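Local coordinates for phosphatidylinositol-specific phospholipase C1 (Streptomyces antibioticus, PDB 3H4X), which belongs to the calcium-dependent phosphoinositide phospholipase C family and folds as a closed barrel of parallel strands flanked by helices, at residues A[296-301]-A[324-329]; A[304-309]-A[328-333]. All blocks are in the same frame, centred on the assembly; numbering follows the deposited sequence.

Coming off barrel strand 282-286, the chain runs through the loop 296-301 into helix 302-314, then through strand 319-322, and reaches 324-329 and the short helix 328-331. Interaction 1 closes the 22-residue excursion between its segments, setting the loop before the long helix against the turn after the strand. Interaction 2 starts later and ends later, so the two overlap and cross rather than nest, sharing Pro328 and Ser329. Together they tie the helix of a beta-alpha-beta crossover, and the loop leading into it, to the segment between strand 319-322 and the final strand 334-336. Trp324 bridges them: its ring also packs on Ala305, Val309 and Val330.

Interaction 1: A[296-301]-A[324-329]; sequences DGTHPT and WYPLPS. With EOH (ethanol), chain R.
Thr298 and Trp324 mark the closest backbone approach, 4.6 Å between their CA atoms, where the loop between barrel strand 282-286 and helix 302-314 packs on the type I turn, Trp324 to Leu327, that follows strand 319-322. Trp324 makes the one hydrogen bond across the contact: its NE1 donates to Asp296 O at 3.1 Å and 158°. The acceptor lies close to the indole plane; the N-H arrives in the carbonyl plane, on a lone pair. Pro300 comes over one face of the indole, crossing it at about a right angle, with Pro300 CG 3.3 Å from Trp324 NE1 over the face and CD alongside, close to CD1. The same CG touches Leu327 CD1.

Within the loop, the carboxylate of Asp296 makes an Asx turn. OD2 takes the His299 N-H at 2.6 Å along a nearly straight line (174°) and the Thr298 N-H from above the carboxylate plane. Thr301 then N-caps helix 302-314, its OG1 bonded to Glu304 N.

At the Tyr325 end, Thr298 CG2 slants across to Tyr325 CE2 at 3.6 Å. With CG of Tyr325 lying between its backbone N and carbonyl carbon (chi1 65°), the ring stands over the next residue, and one face rests on Pro326 CD. The Pro326 ring meets the imidazole of His299, crossing it at about a right angle, CG to CE1 3.4 Å. Ethanol, probably from the crystallisation liquor, donates to Tyr325 O at 2.8 Å.

Chemically, the indole is held on two counts: the in-plane bond should limit rotation of the ring, and Pro300 covers part of one face. Thr298 O, by contrast, is buried without a polar partner, facing Pro326 CD at 3.3 Å, which may offer weak C-H compensation.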
loop_
_atom_site.group_PDB
_atom_site.type_symbol
_atom_site.label_atom_id
_atom_site.label_comp_id
_atom_site.label_asym_id
_atom_site.label_seq_id
_atom_site.Cartn_x
_atom_site.Cartn_y
_atom_site.Cartn_z
ATOM N N ASP A 296 -10.058 -19.634 -6.540
ATOM C CA ASP A 296 -10.434 -18.532 -7.415
ATOM C C ASP A 296 -9.966 -17.191 -6.853
ATOM O O ASP A 296 -10.007 -16.969 -5.644
ATOM C CB ASP A 296 -11.941 -18.506 -7.663
ATOM C CG ASP A 296 -12.301 -17.709 -8.892
ATOM O OD1 ASP A 296 -12.138 -18.240 -10.013
ATOM O OD2 ASP A 296 -12.742 -16.550 -8.742
ATOM N N GLY A 297 -9.528 -16.305 -7.742
ATOM C CA GLY A 297 -9.026 -14.996 -7.340
ATOM C C GLY A 297 -10.126 -14.000 -7.017
ATOM O O GLY A 297 -9.869 -12.956 -6.416
ATOM N N THR A 298 -11.356 -14.321 -7.410
ATOM C CA THR A 298 -12.481 -13.412 -7.222
ATOM C C THR A 298 -13.601 -14.059 -6.421
ATOM O O THR A 298 -14.065 -13.500 -5.426
ATOM C CB THR A 298 -13.034 -12.931 -8.577
ATOM O OG1 THR A 298 -11.973 -12.355 -9.347
ATOM C CG2 THR A 298 -14.140 -11.900 -8.376
ATOM N N HIS A 299 -14.021 -15.246 -6.856
ATOM C CA HIS A 299 -15.173 -15.930 -6.270
ATOM C C HIS A 299 -14.842 -17.294 -5.666
ATOM O O HIS A 299 -15.490 -18.284 -6.002
ATOM C CB HIS A 299 -16.263 -16.145 -7.329
ATOM C CG HIS A 299 -16.855 -14.882 -7.871
ATOM N ND1 HIS A 299 -17.891 -14.218 -7.249
ATOM C CD2 HIS A 299 -16.575 -14.177 -8.992
ATOM C CE1 HIS A 299 -18.213 -13.150 -7.956
ATOM N NE2 HIS A 299 -17.431 -13.102 -9.019
ATOM N N PRO A 300 -13.846 -17.365 -4.771
ATOM C CA PRO A 300 -13.646 -18.645 -4.105
ATOM C C PRO A 300 -14.743 -18.812 -3.066
ATOM O O PRO A 300 -15.513 -17.881 -2.844
ATOM C CB PRO A 300 -12.303 -18.457 -3.406
ATOM C CG PRO A 300 -12.291 -17.006 -3.060
ATOM C CD PRO A 300 -12.974 -16.312 -4.218
ATOM N N THR A 301 -14.828 -19.974 -2.432
ATOM C CA THR A 301 -15.745 -20.113 -1.310
ATOM C C THR A 301 -15.154 -19.383 -0.109
ATOM O O THR A 301 -13.938 -19.195 -0.024
ATOM C CB THR A 301 -16.005 -21.587 -0.938
ATOM O OG1 THR A 301 -14.833 -22.146 -0.338
ATOM C CG2 THR A 301 -16.394 -22.400 -2.172
ATOM N N TRP A 324 -11.047 -10.538 -3.875
ATOM C CA TRP A 324 -12.211 -11.127 -3.208
ATOM C C TRP A 324 -13.279 -10.122 -2.772
ATOM O O TRP A 324 -13.804 -10.208 -1.661
ATOM C CB TRP A 324 -11.770 -11.970 -2.009
ATOM C CG TRP A 324 -10.858 -13.108 -2.370
ATOM C CD1 TRP A 324 -10.848 -13.813 -3.538
ATOM C CD2 TRP A 324 -9.838 -13.683 -1.546
ATOM N NE1 TRP A 324 -9.879 -14.787 -3.495
ATOM C CE2 TRP A 324 -9.246 -14.729 -2.281
ATOM C CE3 TRP A 324 -9.364 -13.412 -0.259
ATOM C CZ2 TRP A 324 -8.201 -15.503 -1.774
ATOM C CZ3 TRP A 324 -8.331 -14.185 0.244
ATOM C CH2 TRP A 324 -7.761 -15.217 -0.512
ATOM N N TYR A 325 -13.617 -9.184 -3.648
ATOM C CA TYR A 325 -14.646 -8.205 -3.314
ATOM C C TYR A 325 -16.024 -8.822 -2.994
ATOM O O TYR A 325 -16.796 -8.232 -2.240
ATOM C CB TYR A 325 -14.745 -7.107 -4.384
ATOM C CG TYR A 325 -15.205 -7.589 -5.741
ATOM C CD1 TYR A 325 -16.556 -7.643 -6.057
ATOM C CD2 TYR A 325 -14.291 -7.980 -6.710
ATOM C CE1 TYR A 325 -16.983 -8.080 -7.296
ATOM C CE2 TYR A 325 -14.711 -8.421 -7.952
ATOM C CZ TYR A 325 -16.058 -8.467 -8.238
ATOM O OH TYR A 325 -16.485 -8.904 -9.472
ATOM N N PRO A 326 -16.337 -10.010 -3.551
ATOM C CA PRO A 326 -17.620 -10.628 -3.202
ATOM C C PRO A 326 -17.668 -11.168 -1.774
ATOM O O PRO A 326 -18.723 -11.614 -1.320
ATOM C CB PRO A 326 -17.732 -11.793 -4.195
ATOM C CG PRO A 326 -16.840 -11.433 -5.322
ATOM C CD PRO A 326 -15.688 -10.708 -4.673
ATOM N N LEU A 327 -16.543 -11.123 -1.067
ATOM C CA LEU A 327 -16.460 -11.717 0.264
ATOM C C LEU A 327 -16.021 -10.726 1.343
ATOM O O LEU A 327 -14.950 -10.875 1.925
ATOM C CB LEU A 327 -15.499 -12.910 0.249
ATOM C CG LEU A 327 -15.793 -14.042 -0.738
ATOM C CD1 LEU A 327 -14.616 -15.005 -0.800
ATOM C CD2 LEU A 327 -17.074 -14.773 -0.363
ATOM N N PRO A 328 -16.854 -9.712 1.623
ATOM C CA PRO A 328 -16.470 -8.709 2.619
ATOM C C PRO A 328 -16.173 -9.304 3.996
ATOM O O PRO A 328 -15.358 -8.761 4.741
ATOM C CB PRO A 328 -17.686 -7.774 2.678
ATOM C CG PRO A 328 -18.804 -8.534 2.032
ATOM C CD PRO A 328 -18.167 -9.430 1.023
ATOM N N SER A 329 -16.822 -10.414 4.334
ATOM C CA SER A 329 -16.563 -11.071 5.608
ATOM C C SER A 329 -15.103 -11.513 5.683
ATOM O O SER A 329 -14.459 -11.391 6.726
ATOM C CB SER A 329 -17.495 -12.272 5.798
ATOM O OG SER A 329 -17.116 -13.351 4.961
HETATM C C1 EOH R . -20.014 -7.384 -4.466
HETATM C C2 EOH R . -20.167 -8.865 -4.791
HETATM O O EOH R . -19.115 -7.168 -3.402
#

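Interaction 2: A[304-309]-A[328-333]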
loop_
_atom_site.group_PDB
_atom_site.type_symbol
_atom_site.label_atom_id
_atom_site.label_comp_id
_atom_site.label_asym_id
_atom_site.label_seq_id
_atom_site.Cartn_x
_atom_site.Cartn_y
_atom_site.Cartn_z
ATOM N N GLU A 304 -12.597 -21.558 1.624
ATOM C CA GLU A 304 -11.336 -21.598 0.890
ATOM C C GLU A 304 -10.493 -20.355 1.178
ATOM O O GLU A 304 -9.289 -20.447 1.428
ATOM C CB GLU A 304 -11.597 -21.713 -0.613
ATOM C CG GLU A 304 -12.045 -23.091 -1.075
ATOM C CD GLU A 304 -12.442 -23.108 -2.536
ATOM O OE1 GLU A 304 -12.682 -22.022 -3.104
ATOM O OE2 GLU A 304 -12.520 -24.211 -3.120
ATOM N N ALA A 305 -11.133 -19.191 1.146
ATOM C CA ALA A 305 -10.424 -17.928 1.314
ATOM C C ALA A 305 -9.893 -17.777 2.734
ATOM O O ALA A 305 -8.749 -17.364 2.945
ATOM C CB ALA A 305 -11.333 -16.761 0.947
ATOM N N LEU A 306 -10.722 -18.126 3.711
ATOM C CA LEU A 306 -10.312 -18.041 5.104
ATOM C C LEU A 306 -9.128 -18.959 5.387
ATOM O O LEU A 306 -8.187 -18.575 6.083
ATOM C CB LEU A 306 -11.481 -18.376 6.034
ATOM C CG LEU A 306 -12.555 -17.294 6.163
ATOM C CD1 LEU A 306 -13.732 -17.800 6.981
ATOM C CD2 LEU A 306 -11.970 -16.032 6.780
ATOM N N ALA A 307 -9.180 -20.175 4.852
ATOM C CA ALA A 307 -8.081 -21.119 5.023
ATOM C C ALA A 307 -6.798 -20.553 4.427
ATOM O O ALA A 307 -5.718 -20.694 4.993
ATOM C CB ALA A 307 -8.422 -22.459 4.387
ATOM N N ARG A 308 -6.928 -19.907 3.277
ATOM C CA ARG A 308 -5.778 -19.325 2.599
ATOM C C ARG A 308 -5.174 -18.178 3.421
ATOM O O ARG A 308 -3.953 -18.078 3.557
ATOM C CB ARG A 308 -6.177 -18.866 1.195
ATOM C CG ARG A 308 -5.045 -18.305 0.346
ATOM C CD ARG A 308 -3.825 -19.219 0.276
ATOM N NE ARG A 308 -4.123 -20.615 -0.056
ATOM C CZ ARG A 308 -4.382 -21.065 -1.281
ATOM N NH1 ARG A 308 -4.423 -20.233 -2.315
ATOM N NH2 ARG A 308 -4.615 -22.358 -1.474
ATOM N N VAL A 309 -6.025 -17.327 3.983
ATOM C CA VAL A 309 -5.542 -16.251 4.840
ATOM C C VAL A 309 -4.796 -16.813 6.053
ATOM O O VAL A 309 -3.728 -16.326 6.420
ATOM C CB VAL A 309 -6.690 -15.331 5.294
ATOM C CG1 VAL A 309 -6.198 -14.333 6.323
ATOM C CG2 VAL A 309 -7.282 -14.610 4.094
ATOM N N PRO A 328 -16.854 -9.712 1.623
ATOM C CA PRO A 328 -16.470 -8.709 2.619
ATOM C C PRO A 328 -16.173 -9.304 3.996
ATOM O O PRO A 328 -15.358 -8.761 4.741
ATOM C CB PRO A 328 -17.686 -7.774 2.678
ATOM C CG PRO A 328 -18.804 -8.534 2.032
ATOM C CD PRO A 328 -18.167 -9.430 1.023
ATOM N N SER A 329 -16.822 -10.414 4.334
ATOM C CA SER A 329 -16.563 -11.071 5.608
ATOM C C SER A 329 -15.103 -11.513 5.683
ATOM O O SER A 329 -14.459 -11.391 6.726
ATOM C CB SER A 329 -17.495 -12.272 5.798
ATOM O OG SER A 329 -17.116 -13.351 4.961
ATOM N N VAL A 330 -14.589 -12.025 4.570
ATOM C CA VAL A 330 -13.189 -12.419 4.487
ATOM C C VAL A 330 -12.286 -11.186 4.488
ATOM O O VAL A 330 -11.256 -11.162 5.161
ATOM C CB VAL A 330 -12.915 -13.271 3.231
ATOM C CG1 VAL A 330 -11.425 -13.542 3.080
ATOM C CG2 VAL A 330 -13.698 -14.578 3.298
ATOM N N LEU A 331 -12.686 -10.152 3.754
ATOM C CA LEU A 331 -11.881 -8.933 3.671
ATOM C C LEU A 331 -11.631 -8.292 5.033
ATOM O O LEU A 331 -10.603 -7.643 5.230
ATOM C CB LEU A 331 -12.523 -7.917 2.730
ATOM C CG LEU A 331 -12.654 -8.385 1.283
ATOM C CD1 LEU A 331 -13.277 -7.289 0.436
ATOM C CD2 LEU A 331 -11.307 -8.803 0.723
ATOM N N LYS A 332 -12.564 -8.471 5.966
ATOM C CA LYS A 332 -12.449 -7.858 7.289
ATOM C C LYS A 332 -11.591 -8.673 8.251
ATOM O O LYS A 332 -11.341 -8.246 9.376
ATOM C CB LYS A 332 -13.833 -7.659 7.913
ATOM C CG LYS A 332 -14.744 -6.726 7.158
ATOM C CD LYS A 332 -16.115 -6.662 7.811
ATOM C CE LYS A 332 -17.033 -5.730 7.048
ATOM N NZ LYS A 332 -17.144 -6.146 5.631
ATOM N N THR A 333 -11.157 -9.849 7.813
ATOM C CA THR A 333 -10.427 -10.770 8.678
ATOM C C THR A 333 -9.096 -10.189 9.158
ATOM O O THR A 333 -8.299 -9.695 8.357
ATOM C CB THR A 333 -10.156 -12.109 7.961
ATOM O OG1 THR A 333 -11.398 -12.712 7.582
ATOM C CG2 THR A 333 -9.394 -13.062 8.872
#
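Val330 faces helix 302-314 at the point where the backbones come nearest, 6.3 Å between Leu306 CA and Val330 CA. Its CB points toward that helix and splits into two methyls, which share the work. CG1, anti to the backbone N (chi1 174°), lies 3.9 Å from Ala305 CB and reaches on to Val309 CG2 at 4.4 Å. CG2 meets the same alanine methyl at 4.0 Å and also Leu306 CG at 4.1 Å. The two methyls straddle the single methyl of Ala305, consistent with the short distance between the backbones here.

Leu306 slants past Val330, and its CD2 goes on to Thr333 OG1, 3.5 Å away. That hydroxyl donates to Val330 O at 2.9 Å, tilted out of the carbonyl plane, so its contact with Leu306 CD2 is a van der Waals one. The backbone N of Thr333 reaches Val330 O from the same face, and one carbonyl oxygen receives both donors as the chain turns toward the last strand. No hydrogen bond crosses between the segments.

Around this apolar seam, the Trp324 ring touches Val330 from the side of the preceding turn. On the barrel side, Val309 of the long helix and Leu331 of helix 328-331 both rest on Val34, seating the pair of helices against barrel strand 31-36.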